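Local coordinates for protein putative metal-dependent hydrolase (Parabacteroides distasonis ATCC 8503, PDB 3KL7) that binds two zinc ions in a metallo-beta-lactamase-type fold and probably acts as a metal-dependent hydrolase on a substrate not yet known, at residues 68-73 against 146-151; 93-98 against 108-113; 156-161 against 178-183; 205-210 against 229-234. All coordinates share one frame; numbering follows the deposited sequence.

Interaction 1. Residues 68-73 against 146-151. With ZN (zinc ion), chain C.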
loop_
_atom_site.group_PDB
_atom_site.type_symbol
_atom_site.label_atom_id
_atom_site.label_comp_id
_atom_site.label_asym_id
_atom_site.label_seq_id
_atom_site.Cartn_x
_atom_site.Cartn_y
_atom_site.Cartn_z
ATOM N N ILE A 68 14.400 1.027 -1.180
ATOM C CA ILE A 68 13.557 0.276 -0.281
ATOM C C ILE A 68 12.504 -0.487 -1.039
ATOM O O ILE A 68 11.895 0.057 -1.961
ATOM C CB ILE A 68 12.834 1.217 0.722
ATOM C CG1 ILE A 68 13.874 1.996 1.545
ATOM C CG2 ILE A 68 11.891 0.403 1.659
ATOM C CD1 ILE A 68 13.264 3.035 2.449
ATOM N N ILE A 69 12.283 -1.759 -0.647
ATOM C CA ILE A 69 11.171 -2.559 -1.174
ATOM C C ILE A 69 10.287 -3.000 -0.025
ATOM O O ILE A 69 10.743 -3.647 0.920
ATOM C CB ILE A 69 11.670 -3.813 -1.978
ATOM C CG1 ILE A 69 12.592 -3.361 -3.147
ATOM C CG2 ILE A 69 10.429 -4.680 -2.504
ATOM C CD1 ILE A 69 13.323 -4.480 -3.837
ATOM N N LEU A 70 9.025 -2.619 -0.101
ATOM C CA LEU A 70 8.027 -2.962 0.906
ATOM C C LEU A 70 7.144 -4.102 0.382
ATOM O O LEU A 70 6.530 -3.962 -0.670
ATOM C CB LEU A 70 7.109 -1.764 1.146
ATOM C CG LEU A 70 7.245 -0.943 2.385
ATOM C CD1 LEU A 70 7.215 -1.841 3.639
ATOM C CD2 LEU A 70 8.516 -0.136 2.318
ATOM N N ILE A 71 7.056 -5.193 1.118
ATOM C CA ILE A 71 6.090 -6.248 0.788
ATOM C C ILE A 71 4.998 -6.340 1.853
ATOM O O ILE A 71 5.294 -6.508 3.047
ATOM C CB ILE A 71 6.748 -7.622 0.661
ATOM C CG1 ILE A 71 7.941 -7.562 -0.285
ATOM C CG2 ILE A 71 5.715 -8.655 0.174
ATOM C CD1 ILE A 71 7.625 -6.926 -1.631
ATOM N N THR A 72 3.733 -6.234 1.425
ATOM C CA THR A 72 2.576 -6.350 2.359
ATOM C C THR A 72 2.279 -7.819 2.742
ATOM O O THR A 72 2.022 -8.126 3.920
ATOM C CB THR A 72 1.308 -5.758 1.746
ATOM O OG1 THR A 72 1.032 -6.412 0.502
ATOM C CG2 THR A 72 1.460 -4.251 1.519
ATOM N N HIS A 73 2.293 -8.718 1.756
ATOM C CA HIS A 73 2.072 -10.147 2.027
ATOM C C HIS A 73 2.496 -11.007 0.861
ATOM O O HIS A 73 2.899 -10.489 -0.181
ATOM C CB HIS A 73 0.600 -10.429 2.431
ATOM C CG HIS A 73 -0.400 -10.176 1.341
ATOM N ND1 HIS A 73 -0.619 -8.925 0.806
ATOM C CD2 HIS A 73 -1.260 -11.011 0.713
ATOM C CE1 HIS A 73 -1.560 -9.007 -0.120
ATOM N NE2 HIS A 73 -1.963 -10.263 -0.197
ATOM N N ASN A 146 0.493 -7.490 6.546
ATOM C CA ASN A 146 0.652 -6.094 6.976
ATOM C C ASN A 146 0.038 -5.130 6.035
ATOM O O ASN A 146 0.102 -5.296 4.818
ATOM C CB ASN A 146 2.149 -5.719 7.051
ATOM C CG ASN A 146 2.882 -6.420 8.157
ATOM O OD1 ASN A 146 2.298 -6.786 9.197
ATOM N ND2 ASN A 146 4.174 -6.615 7.956
ATOM N N GLY A 147 -0.555 -4.099 6.590
ATOM C CA GLY A 147 -0.647 -2.818 5.898
ATOM C C GLY A 147 0.512 -1.984 6.460
ATOM O O GLY A 147 1.107 -2.385 7.461
ATOM N N TYR A 148 0.831 -0.842 5.814
ATOM C CA TYR A 148 1.919 0.065 6.274
ATOM C C TYR A 148 1.486 1.514 6.282
ATOM O O TYR A 148 0.778 1.943 5.412
ATOM C CB TYR A 148 3.156 -0.053 5.367
ATOM C CG TYR A 148 3.718 -1.413 5.342
ATOM C CD1 TYR A 148 4.334 -1.946 6.469
ATOM C CD2 TYR A 148 3.618 -2.207 4.207
ATOM C CE1 TYR A 148 4.844 -3.220 6.457
ATOM C CE2 TYR A 148 4.118 -3.471 4.191
ATOM C CZ TYR A 148 4.733 -3.984 5.324
ATOM O OH TYR A 148 5.234 -5.271 5.313
ATOM N N ILE A 149 1.927 2.258 7.298
ATOM C CA ILE A 149 1.805 3.700 7.298
ATOM C C ILE A 149 3.220 4.224 7.135
ATOM O O ILE A 149 4.103 3.912 7.942
ATOM C CB ILE A 149 1.206 4.261 8.634
ATOM C CG1 ILE A 149 -0.076 3.538 9.020
ATOM C CG2 ILE A 149 0.945 5.755 8.524
ATOM C CD1 ILE A 149 -0.620 3.978 10.389
ATOM N N LEU A 150 3.425 5.004 6.085
ATOM C CA LEU A 150 4.707 5.557 5.756
ATOM C C LEU A 150 4.647 7.016 5.996
ATOM O O LEU A 150 3.765 7.696 5.464
ATOM C CB LEU A 150 5.015 5.301 4.284
ATOM C CG LEU A 150 4.901 3.844 3.896
ATOM C CD1 LEU A 150 5.129 3.674 2.399
ATOM C CD2 LEU A 150 5.897 3.035 4.712
ATOM N N THR A 151 5.564 7.525 6.802
ATOM C CA THR A 151 5.568 8.934 7.137
ATOM C C THR A 151 6.813 9.617 6.549
ATOM O O THR A 151 7.923 9.213 6.820
ATOM C CB THR A 151 5.514 9.148 8.673
ATOM O OG1 THR A 151 4.373 8.439 9.223
ATOM C CG2 THR A 151 5.412 10.655 9.009
HETATM ZN ZN ZN C . -3.796 -11.151 -1.252
HETATM O O HOH W 1 -3.285 -11.113 -3.227
#
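Tyr148 lays its ring beneath the methyl tip of Leu70, whose CD1 sits 3.5 Å from the ring centroid and only 11° off the ring normal, a CH-pi contact over the middle of the face. With CG beside its own backbone N (chi1 -60°), the tyrosine reaches across the gap between two strands, and its hydroxyl donates to Ile71 O, 2.6 Å from OH. The donor stands above the carbonyl plane rather than on a lone pair. The same OH accepts from Asn146 ND2 at 3.1 Å, in the plane of that amide, so the phenol is gripped from both segments; ND2 also donates to Leu110 O. Thr72 meets the ring obliquely, CG2 3.8 Å from Tyr148 CE2, while its carbonyl O takes the backbone N-H of Asn146 at 3.1 Å. Thr72 OG1 accepts from His73 ND1 and also bonds Asp52, a second-shell link that fixes the rotation of the imidazole whose NE2 holds a zinc ion at 2.3 Å. His75, His140 and Asp162 are further ligands of that metal. The contact joins the two sheets: strand 68-71 lies between strands 47-51 and 93-96 in one, and strand 146-152 between 123-128 and 155-159 in the other.

Interaction 2. Residues 93-98 against 108-113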
loop_
_atom_site.group_PDB
_atom_site.type_symbol
_atom_site.label_atom_id
_atom_site.label_comp_id
_atom_site.label_asym_id
_atom_site.label_seq_id
_atom_site.Cartn_x
_atom_site.Cartn_y
_atom_site.Cartn_z
ATOM N N GLU A 93 17.123 -2.107 1.051
ATOM C CA GLU A 93 16.548 -2.737 2.254
ATOM C C GLU A 93 15.134 -3.196 1.945
ATOM O O GLU A 93 14.278 -2.391 1.557
ATOM C CB GLU A 93 16.533 -1.762 3.455
ATOM C CG GLU A 93 16.009 -2.406 4.801
ATOM C CD GLU A 93 17.021 -3.373 5.449
ATOM O OE1 GLU A 93 17.902 -2.899 6.210
ATOM O OE2 GLU A 93 16.922 -4.610 5.204
ATOM N N ILE A 94 14.892 -4.496 2.114
ATOM C CA ILE A 94 13.556 -5.072 1.924
ATOM C C ILE A 94 12.858 -5.118 3.298
ATOM O O ILE A 94 13.421 -5.643 4.251
ATOM C CB ILE A 94 13.655 -6.504 1.336
ATOM C CG1 ILE A 94 14.353 -6.459 -0.033
ATOM C CG2 ILE A 94 12.253 -7.156 1.220
ATOM C CD1 ILE A 94 14.674 -7.833 -0.626
ATOM N N ILE A 95 11.658 -4.532 3.395
ATOM C CA ILE A 95 10.847 -4.584 4.634
ATOM C C ILE A 95 9.562 -5.375 4.324
ATOM O O ILE A 95 8.834 -5.020 3.406
ATOM C CB ILE A 95 10.452 -3.135 5.164
ATOM C CG1 ILE A 95 11.690 -2.380 5.695
ATOM C CG2 ILE A 95 9.470 -3.239 6.338
ATOM C CD1 ILE A 95 12.693 -1.977 4.632
ATOM N N ALA A 96 9.290 -6.443 5.082
ATOM C CA ALA A 96 8.205 -7.382 4.707
ATOM C C ALA A 96 7.536 -8.031 5.925
ATOM O O ALA A 96 8.047 -7.954 7.036
ATOM C CB ALA A 96 8.757 -8.469 3.776
ATOM N N ASN A 97 6.381 -8.658 5.705
ATOM C CA ASN A 97 5.777 -9.477 6.736
ATOM C C ASN A 97 6.594 -10.744 6.857
ATOM O O ASN A 97 7.387 -11.046 5.994
ATOM C CB ASN A 97 4.287 -9.778 6.434
ATOM C CG ASN A 97 4.097 -10.702 5.233
ATOM O OD1 ASN A 97 4.850 -10.634 4.261
ATOM N ND2 ASN A 97 3.065 -11.582 5.300
ATOM N N GLU A 98 6.401 -11.478 7.934
ATOM C CA GLU A 98 7.253 -12.606 8.235
ATOM C C GLU A 98 7.238 -13.691 7.132
ATOM O O GLU A 98 8.289 -14.156 6.702
ATOM C CB GLU A 98 6.877 -13.197 9.579
ATOM C CG GLU A 98 7.547 -14.544 9.864
ATOM C CD GLU A 98 7.416 -14.988 11.315
ATOM O OE1 GLU A 98 6.657 -14.370 12.073
ATOM O OE2 GLU A 98 8.086 -15.968 11.694
ATOM N N LYS A 108 13.974 -7.471 6.217
ATOM C CA LYS A 108 13.566 -7.208 7.599
ATOM C C LYS A 108 12.080 -7.555 7.793
ATOM O O LYS A 108 11.258 -7.263 6.942
ATOM C CB LYS A 108 13.806 -5.734 7.913
ATOM C CG LYS A 108 13.428 -5.334 9.283
ATOM C CD LYS A 108 13.416 -3.798 9.442
ATOM C CE LYS A 108 14.788 -3.212 9.381
ATOM N NZ LYS A 108 14.785 -1.877 9.912
ATOM N N VAL A 109 11.766 -8.190 8.924
ATOM C CA VAL A 109 10.400 -8.620 9.244
ATOM C C VAL A 109 9.704 -7.593 10.142
ATOM O O VAL A 109 10.226 -7.237 11.184
ATOM C CB VAL A 109 10.410 -9.985 10.031
ATOM C CG1 VAL A 109 9.042 -10.288 10.599
ATOM C CG2 VAL A 109 10.894 -11.093 9.162
ATOM N N LEU A 110 8.526 -7.126 9.734
ATOM C CA LEU A 110 7.680 -6.335 10.610
ATOM C C LEU A 110 6.416 -7.117 10.884
ATOM O O LEU A 110 5.863 -7.717 9.983
ATOM C CB LEU A 110 7.313 -4.969 9.976
ATOM C CG LEU A 110 8.426 -3.977 9.652
ATOM C CD1 LEU A 110 7.839 -2.583 9.456
ATOM C CD2 LEU A 110 9.424 -3.947 10.717
ATOM N N LYS A 111 5.985 -7.125 12.147
ATOM C CA LYS A 111 4.687 -7.690 12.540
ATOM C C LYS A 111 3.698 -6.545 12.812
ATOM O O LYS A 111 4.103 -5.344 12.938
ATOM C CB LYS A 111 4.833 -8.545 13.809
ATOM C CG LYS A 111 5.795 -9.745 13.667
ATOM N N ASN A 112 2.418 -6.893 12.909
ATOM C CA ASN A 112 1.376 -5.915 13.245
ATOM C C ASN A 112 1.715 -5.188 14.539
ATOM O O ASN A 112 2.080 -5.801 15.505
ATOM C CB ASN A 112 0.010 -6.603 13.371
ATOM C CG ASN A 112 -0.536 -7.121 12.007
ATOM O OD1 ASN A 112 -1.607 -7.701 11.957
ATOM N ND2 ASN A 112 0.217 -6.897 10.911
ATOM N N GLY A 113 1.619 -3.863 14.520
ATOM C CA GLY A 113 1.941 -3.022 15.711
ATOM C C GLY A 113 3.403 -2.585 15.792
ATOM O O GLY A 113 3.765 -1.785 16.647
HETATM O O HOH W 2 4.692 -10.328 10.049
#
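Ile95 and Ala96 pair in parallel with Lys108 and Val109 through three backbone bonds: Lys108 N to Ile94 O (2.7 Å), Ala96 N to Lys108 O (2.8 Å) and Leu110 N to Ala96 O (2.9 Å). On the face that carries Ile95 and Lys108, the branch methyl of Ile95 does the touching: CG2 lies anti to the backbone N and rests 3.6 Å from Leu110 CG, the groups meeting at a slant. Lys108 leaves the same face in a chain that bends at chi3 (-69°), which carries its ammonium to a salt bridge with Asp116. The other face brings Val109 against the first turn of the following helix, CG1 3.8 Å from Glu98 CB. Beyond the last direct bond a water continues the pairing, accepting from Glu98 N at 3.0 Å and donating to Leu110 O at 2.9 Å. Asn97, whose CB points away from the partner segment, is the N-cap of the helix, OD1 bonded to Ser100 OG and ND2 to Arg144 O. Strand 93-96, helix 98-104 and strand 108-109 form a beta-alpha-beta unit at the sheet margin: strand 68-71 flanks 93-96, strand 108-109 is outermost, and strand 123-128 of the other sheet packs on Ile95 and Leu110.

Interaction 3. Residues 156-161 against 178-183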
loop_
_atom_site.group_PDB
_atom_site.type_symbol
_atom_site.label_atom_id
_atom_site.label_comp_id
_atom_site.label_asym_id
_atom_site.label_seq_id
_atom_site.Cartn_x
_atom_site.Cartn_y
_atom_site.Cartn_z
ATOM N N ARG A 156 1.603 11.473 5.962
ATOM C CA ARG A 156 1.326 10.055 6.281
ATOM C C ARG A 156 0.548 9.356 5.181
ATOM O O ARG A 156 -0.536 9.758 4.830
ATOM C CB ARG A 156 0.587 9.940 7.632
ATOM C CG ARG A 156 1.488 10.345 8.835
ATOM C CD ARG A 156 0.722 10.651 10.136
ATOM N NE ARG A 156 -0.126 9.555 10.632
ATOM C CZ ARG A 156 0.329 8.400 11.137
ATOM N NH1 ARG A 156 1.617 8.139 11.187
ATOM N NH2 ARG A 156 -0.523 7.499 11.577
ATOM N N VAL A 157 1.135 8.304 4.644
ATOM C CA VAL A 157 0.549 7.552 3.527
ATOM C C VAL A 157 0.246 6.162 4.034
ATOM O O VAL A 157 1.153 5.448 4.457
ATOM C CB VAL A 157 1.537 7.450 2.341
ATOM C CG1 VAL A 157 0.918 6.675 1.168
ATOM C CG2 VAL A 157 1.989 8.837 1.907
ATOM N N TYR A 158 -1.029 5.790 4.018
ATOM C CA TYR A 158 -1.469 4.457 4.477
ATOM C C TYR A 158 -1.666 3.556 3.277
ATOM O O TYR A 158 -2.499 3.832 2.422
ATOM C CB TYR A 158 -2.766 4.585 5.277
ATOM C CG TYR A 158 -3.460 3.270 5.606
ATOM C CD1 TYR A 158 -2.744 2.166 6.012
ATOM C CD2 TYR A 158 -4.836 3.163 5.537
ATOM C CE1 TYR A 158 -3.388 0.957 6.330
ATOM C CE2 TYR A 158 -5.491 1.952 5.842
ATOM C CZ TYR A 158 -4.756 0.860 6.235
ATOM O OH TYR A 158 -5.399 -0.334 6.540
ATOM N N ILE A 159 -0.864 2.505 3.186
ATOM C CA ILE A 159 -1.052 1.479 2.160
ATOM C C ILE A 159 -1.643 0.217 2.845
ATOM O O ILE A 159 -0.960 -0.473 3.582
ATOM C CB ILE A 159 0.284 1.149 1.447
ATOM C CG1 ILE A 159 0.837 2.440 0.746
ATOM C CG2 ILE A 159 0.086 -0.031 0.427
ATOM C CD1 ILE A 159 2.266 2.382 0.410
ATOM N N ALA A 160 -2.929 -0.051 2.605
ATOM C CA ALA A 160 -3.637 -1.074 3.379
ATOM C C ALA A 160 -3.203 -2.494 3.042
ATOM O O ALA A 160 -3.311 -3.374 3.864
ATOM C CB ALA A 160 -5.145 -0.927 3.216
ATOM N N GLY A 161 -2.694 -2.714 1.850
ATOM C CA GLY A 161 -2.479 -4.097 1.393
ATOM C C GLY A 161 -3.841 -4.762 1.140
ATOM O O GLY A 161 -4.782 -4.088 0.707
ATOM N N ALA A 178 -4.438 7.594 1.472
ATOM C CA ALA A 178 -4.718 6.203 1.749
ATOM C C ALA A 178 -4.991 5.443 0.501
ATOM O O ALA A 178 -5.648 5.927 -0.400
ATOM C CB ALA A 178 -5.910 6.066 2.743
ATOM N N PHE A 179 -4.474 4.235 0.459
ATOM C CA PHE A 179 -4.787 3.293 -0.570
ATOM C C PHE A 179 -5.562 2.152 0.050
ATOM O O PHE A 179 -5.049 1.452 0.910
ATOM C CB PHE A 179 -3.491 2.770 -1.233
ATOM C CG PHE A 179 -2.706 3.847 -1.958
ATOM C CD1 PHE A 179 -1.885 4.719 -1.252
ATOM C CD2 PHE A 179 -2.809 3.994 -3.320
ATOM C CE1 PHE A 179 -1.184 5.704 -1.904
ATOM C CE2 PHE A 179 -2.115 4.981 -3.973
ATOM C CZ PHE A 179 -1.305 5.838 -3.269
ATOM N N LEU A 180 -6.808 1.980 -0.389
ATOM C CA LEU A 180 -7.658 0.857 0.049
ATOM C C LEU A 180 -7.972 -0.074 -1.123
ATOM O O LEU A 180 -8.228 0.401 -2.255
ATOM C CB LEU A 180 -8.969 1.386 0.633
ATOM C CG LEU A 180 -8.790 2.236 1.877
ATOM C CD1 LEU A 180 -10.156 2.796 2.373
ATOM C CD2 LEU A 180 -8.074 1.420 2.973
ATOM N N PRO A 181 -7.955 -1.408 -0.868
ATOM C CA PRO A 181 -8.225 -2.454 -1.875
ATOM C C PRO A 181 -9.699 -2.741 -2.066
ATOM O O PRO A 181 -10.408 -2.981 -1.094
ATOM C CB PRO A 181 -7.542 -3.686 -1.277
ATOM C CG PRO A 181 -7.640 -3.477 0.164
ATOM C CD PRO A 181 -7.422 -1.998 0.370
ATOM N N VAL A 182 -10.143 -2.752 -3.324
ATOM C CA VAL A 182 -11.546 -2.840 -3.635
ATOM C C VAL A 182 -11.799 -3.854 -4.770
ATOM O O VAL A 182 -12.188 -3.474 -5.898
ATOM C CB VAL A 182 -12.112 -1.428 -4.050
ATOM C CG1 VAL A 182 -13.613 -1.432 -4.051
ATOM C CG2 VAL A 182 -11.548 -0.284 -3.107
ATOM N N ASN A 183 -11.570 -5.137 -4.484
ATOM C CA ASN A 183 -11.954 -6.192 -5.410
ATOM C C ASN A 183 -12.583 -7.371 -4.687
ATOM O O ASN A 183 -12.436 -7.506 -3.490
ATOM C CB ASN A 183 -10.772 -6.637 -6.308
ATOM C CG ASN A 183 -9.714 -7.413 -5.561
ATOM O OD1 ASN A 183 -9.520 -7.238 -4.355
ATOM N ND2 ASN A 183 -9.010 -8.253 -6.270
#
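Phe179 carries CG beside its backbone N (chi1 -64°), and Val157 places CG1 trans to N across the CA-CB bond (chi1 -179°), settings that bring the valine methyl to the edge of the phenyl ring, 3.8 Å from CE1. The two belong to parallel neighbouring strands of one sheet in the alpha-beta/beta-alpha sandwich of the metallo-beta-lactamase fold, their short axes 4.8 Å apart and inclined by 9°. Ile159 lies alongside Phe179 and points the same way, its CG1 4.1 Å from CD1, so both residues of the one strand line the CD1-CE1 side of the ring. Phe34 and Ile32 of strand 29-36, in the other sheet, also touch Phe179, and Tyr206 stacks on it.

On the face of Tyr158 and Ala178, Leu180 swings its CD2 back over the neighbouring strand, reaching Tyr158 CE2 at 3.9 Å; these side chains cross at about a right angle. The same methyl rests on Ala160 CB. Two backbone bonds hold the strands in step, Phe179 N to Tyr158 O at 2.8 Å and Ala160 N to Phe179 O at 3.1 Å. After Ala160 the chain turns through Gly161, whose positive phi suits glycine, and leads directly to the zinc ligand Asp162. Tyr208 OH takes the N-H of Gly161 from strand 204-208, on the far side of 177-181, while Gly161 O faces the pyrrolidine ring of Pro181, 3.0 Å from CG.

Interaction 4. Residues 205-210 against 229-234. With ZN (zinc ion), chain D.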
loop_
_atom_site.group_PDB
_atom_site.type_symbol
_atom_site.label_atom_id
_atom_site.label_comp_id
_atom_site.label_asym_id
_atom_site.label_seq_id
_atom_site.Cartn_x
_atom_site.Cartn_y
_atom_site.Cartn_z
ATOM N N LEU A 205 -7.996 9.695 -1.016
ATOM C CA LEU A 205 -8.201 8.239 -1.086
ATOM C C LEU A 205 -8.016 7.741 -2.493
ATOM O O LEU A 205 -8.749 8.133 -3.390
ATOM C CB LEU A 205 -9.622 7.849 -0.581
ATOM C CG LEU A 205 -10.033 6.333 -0.754
ATOM C CD1 LEU A 205 -9.219 5.460 0.148
ATOM C CD2 LEU A 205 -11.535 6.101 -0.487
ATOM N N TYR A 206 -7.037 6.864 -2.682
ATOM C CA TYR A 206 -6.862 6.162 -3.950
ATOM C C TYR A 206 -7.372 4.722 -3.814
ATOM O O TYR A 206 -6.687 3.874 -3.213
ATOM C CB TYR A 206 -5.372 6.082 -4.341
ATOM C CG TYR A 206 -4.717 7.400 -4.745
ATOM C CD1 TYR A 206 -4.800 7.864 -6.036
ATOM C CD2 TYR A 206 -3.986 8.149 -3.825
ATOM C CE1 TYR A 206 -4.198 9.054 -6.409
ATOM C CE2 TYR A 206 -3.380 9.331 -4.190
ATOM C CZ TYR A 206 -3.489 9.779 -5.483
ATOM O OH TYR A 206 -2.887 10.960 -5.854
ATOM N N PRO A 207 -8.555 4.423 -4.376
ATOM C CA PRO A 207 -8.859 3.017 -4.480
ATOM C C PRO A 207 -7.795 2.297 -5.312
ATOM O O PRO A 207 -7.398 2.789 -6.375
ATOM C CB PRO A 207 -10.206 3.002 -5.217
ATOM C CG PRO A 207 -10.357 4.324 -5.780
ATOM C CD PRO A 207 -9.634 5.250 -4.901
ATOM N N TYR A 208 -7.334 1.148 -4.843
ATOM C CA TYR A 208 -6.411 0.369 -5.629
ATOM C C TYR A 208 -6.700 -1.123 -5.519
ATOM O O TYR A 208 -7.658 -1.539 -4.827
ATOM C CB TYR A 208 -4.951 0.758 -5.292
ATOM C CG TYR A 208 -4.266 0.064 -4.102
ATOM C CD1 TYR A 208 -4.995 -0.462 -3.026
ATOM C CD2 TYR A 208 -2.892 -0.005 -4.046
ATOM C CE1 TYR A 208 -4.364 -1.069 -1.969
ATOM C CE2 TYR A 208 -2.244 -0.606 -2.990
ATOM C CZ TYR A 208 -2.974 -1.140 -1.951
ATOM O OH TYR A 208 -2.307 -1.749 -0.893
ATOM N N HIS A 209 -5.933 -1.933 -6.236
ATOM C CA HIS A 209 -6.137 -3.371 -6.202
ATOM C C HIS A 209 -7.634 -3.645 -6.471
ATOM O O HIS A 209 -8.253 -4.473 -5.791
ATOM C CB HIS A 209 -5.706 -3.908 -4.790
ATOM C CG HIS A 209 -5.591 -5.412 -4.689
ATOM N ND1 HIS A 209 -6.656 -6.221 -4.354
ATOM C CD2 HIS A 209 -4.520 -6.239 -4.815
ATOM C CE1 HIS A 209 -6.253 -7.485 -4.311
ATOM N NE2 HIS A 209 -4.966 -7.523 -4.587
ATOM N N TYR A 210 -8.211 -2.959 -7.481
ATOM C CA TYR A 210 -9.682 -3.037 -7.689
ATOM C C TYR A 210 -10.188 -3.883 -8.854
ATOM O O TYR A 210 -11.395 -3.941 -9.102
ATOM C CB TYR A 210 -10.351 -1.644 -7.670
ATOM C CG TYR A 210 -9.978 -0.659 -8.798
ATOM C CD1 TYR A 210 -10.633 -0.687 -10.011
ATOM C CD2 TYR A 210 -9.036 0.320 -8.600
ATOM C CE1 TYR A 210 -10.337 0.208 -11.006
ATOM C CE2 TYR A 210 -8.722 1.219 -9.593
ATOM C CZ TYR A 210 -9.379 1.161 -10.792
ATOM O OH TYR A 210 -9.082 2.067 -11.794
ATOM N N VAL A 229 -11.569 11.283 -3.479
ATOM C CA VAL A 229 -11.412 9.951 -4.046
ATOM C C VAL A 229 -10.827 10.137 -5.427
ATOM O O VAL A 229 -11.445 10.771 -6.253
ATOM C CB VAL A 229 -12.786 9.217 -4.148
ATOM C CG1 VAL A 229 -12.608 7.804 -4.660
ATOM C CG2 VAL A 229 -13.505 9.224 -2.779
ATOM N N ARG A 230 -9.616 9.608 -5.660
ATOM C CA ARG A 230 -8.925 9.771 -6.953
ATOM C C ARG A 230 -8.825 8.446 -7.649
ATOM O O ARG A 230 -8.227 7.508 -7.120
ATOM C CB ARG A 230 -7.521 10.335 -6.750
ATOM C CG ARG A 230 -7.493 11.693 -6.035
ATOM C CD ARG A 230 -6.081 12.217 -5.882
ATOM N NE ARG A 230 -6.066 13.554 -5.304
ATOM C CZ ARG A 230 -4.983 14.340 -5.250
ATOM N NH1 ARG A 230 -3.818 13.922 -5.740
ATOM N NH2 ARG A 230 -5.068 15.546 -4.711
ATOM N N ILE A 231 -9.409 8.352 -8.828
ATOM C CA ILE A 231 -9.382 7.105 -9.596
ATOM C C ILE A 231 -8.159 7.063 -10.533
ATOM O O ILE A 231 -7.967 7.935 -11.385
ATOM C CB ILE A 231 -10.686 6.912 -10.434
ATOM C CG1 ILE A 231 -11.911 7.064 -9.541
ATOM C CG2 ILE A 231 -10.705 5.543 -11.105
ATOM C CD1 ILE A 231 -11.893 6.171 -8.353
ATOM N N ARG A 232 -7.343 6.036 -10.347
ATOM C CA ARG A 232 -6.169 5.805 -11.162
ATOM C C ARG A 232 -6.224 4.390 -11.726
ATOM O O ARG A 232 -7.075 3.611 -11.348
ATOM C CB ARG A 232 -4.914 6.006 -10.320
ATOM C CG ARG A 232 -4.776 7.436 -9.755
ATOM C CD ARG A 232 -4.557 8.470 -10.854
ATOM N NE ARG A 232 -4.365 9.825 -10.332
ATOM C CZ ARG A 232 -5.360 10.691 -10.063
ATOM N NH1 ARG A 232 -6.635 10.365 -10.263
ATOM N NH2 ARG A 232 -5.077 11.871 -9.586
ATOM N N GLU A 233 -5.323 4.068 -12.645
ATOM C CA GLU A 233 -5.338 2.748 -13.282
ATOM C C GLU A 233 -4.677 1.720 -12.377
ATOM O O GLU A 233 -3.549 1.282 -12.626
ATOM C CB GLU A 233 -4.663 2.788 -14.657
ATOM C CG GLU A 233 -5.376 3.693 -15.682
ATOM C CD GLU A 233 -6.854 3.334 -15.870
ATOM O OE1 GLU A 233 -7.147 2.355 -16.598
ATOM O OE2 GLU A 233 -7.717 4.042 -15.294
ATOM N N LEU A 234 -5.398 1.341 -11.324
ATOM C CA LEU A 234 -4.870 0.457 -10.305
ATOM C C LEU A 234 -5.760 -0.778 -10.125
ATOM O O LEU A 234 -6.011 -1.228 -8.994
ATOM C CB LEU A 234 -4.716 1.209 -8.967
ATOM C CG LEU A 234 -3.579 2.236 -8.929
ATOM C CD1 LEU A 234 -3.747 3.215 -7.774
ATOM C CD2 LEU A 234 -2.234 1.549 -8.874
HETATM ZN ZN ZN D . -3.916 -9.201 -3.714
HETATM O O HOH W 3 -7.120 5.168 -7.716
HETATM O O HOH W 1 -3.285 -11.113 -3.227
#
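Tyr210 and Arg232 meet through a phenol and a main-chain carbonyl: Tyr210 OH donates to Arg232 O at 2.6 Å, the acceptor lying at the edge of the ring and in its plane. The backbone N of Tyr210 donates to Leu234 O at 3.2 Å, so this tyrosine grips the C-terminal tail at two carbonyls. At the other end Leu205 O accepts from Arg230 N, 2.8 Å, beside the short parallel pairing of Leu205 with Val229. Between these, water 3 donates to Pro207 O and Arg230 O and accepts from Arg232 N, where Pro207 has no N-H to offer Arg230 O and the chains have drawn apart.

Arg230, extended from CG to NE, runs past the Tyr206 ring and donates from NH1 to its OH at 3.1 Å; ring and guanidinium planes stand 80° apart. Arg232 NH1 donates to Ile231 O. Apolar contacts fill in, Pro207 CG 3.5 Å from Ile231 CD1 and Leu234 CD1 3.7 Å from Tyr208 CB. Each guanidinium has a carboxylate partner, Arg230 with Asp228 and Arg232 with Asp20; Asp20 also bonds Tyr206 OH, so the buried phenol is probably fixed between opposite charges. Separately, the two Tyr210 bonds hold the tail next to His209, whose NE2 binds a zinc ion at 2.2 Å, with Asp77, His78 and Asp162 completing that metal's protein ligands.

The four contacts illustrate how a sandwich of two sheets places metal ligands at strand ends. Interaction 2 is nested within the loop closed by interaction 1 and touches it, Ile95 N lying 2.8 Å from Ile69 O and Asn146 ND2 2.9 Å from Leu110 O. Interaction 1 passes into interaction 3 through Ile159 N and Tyr148 O, 2.8 Å apart, and interaction 3 into interaction 4 through Tyr208 N and Leu180 O, also 2.8 Å. Centres of interactions 1 and 4 are about 17 Å apart, yet one water binds both zinc ions, one held by His73 and the other by His209. Asp162, just beyond 156-161, bridges the two metals.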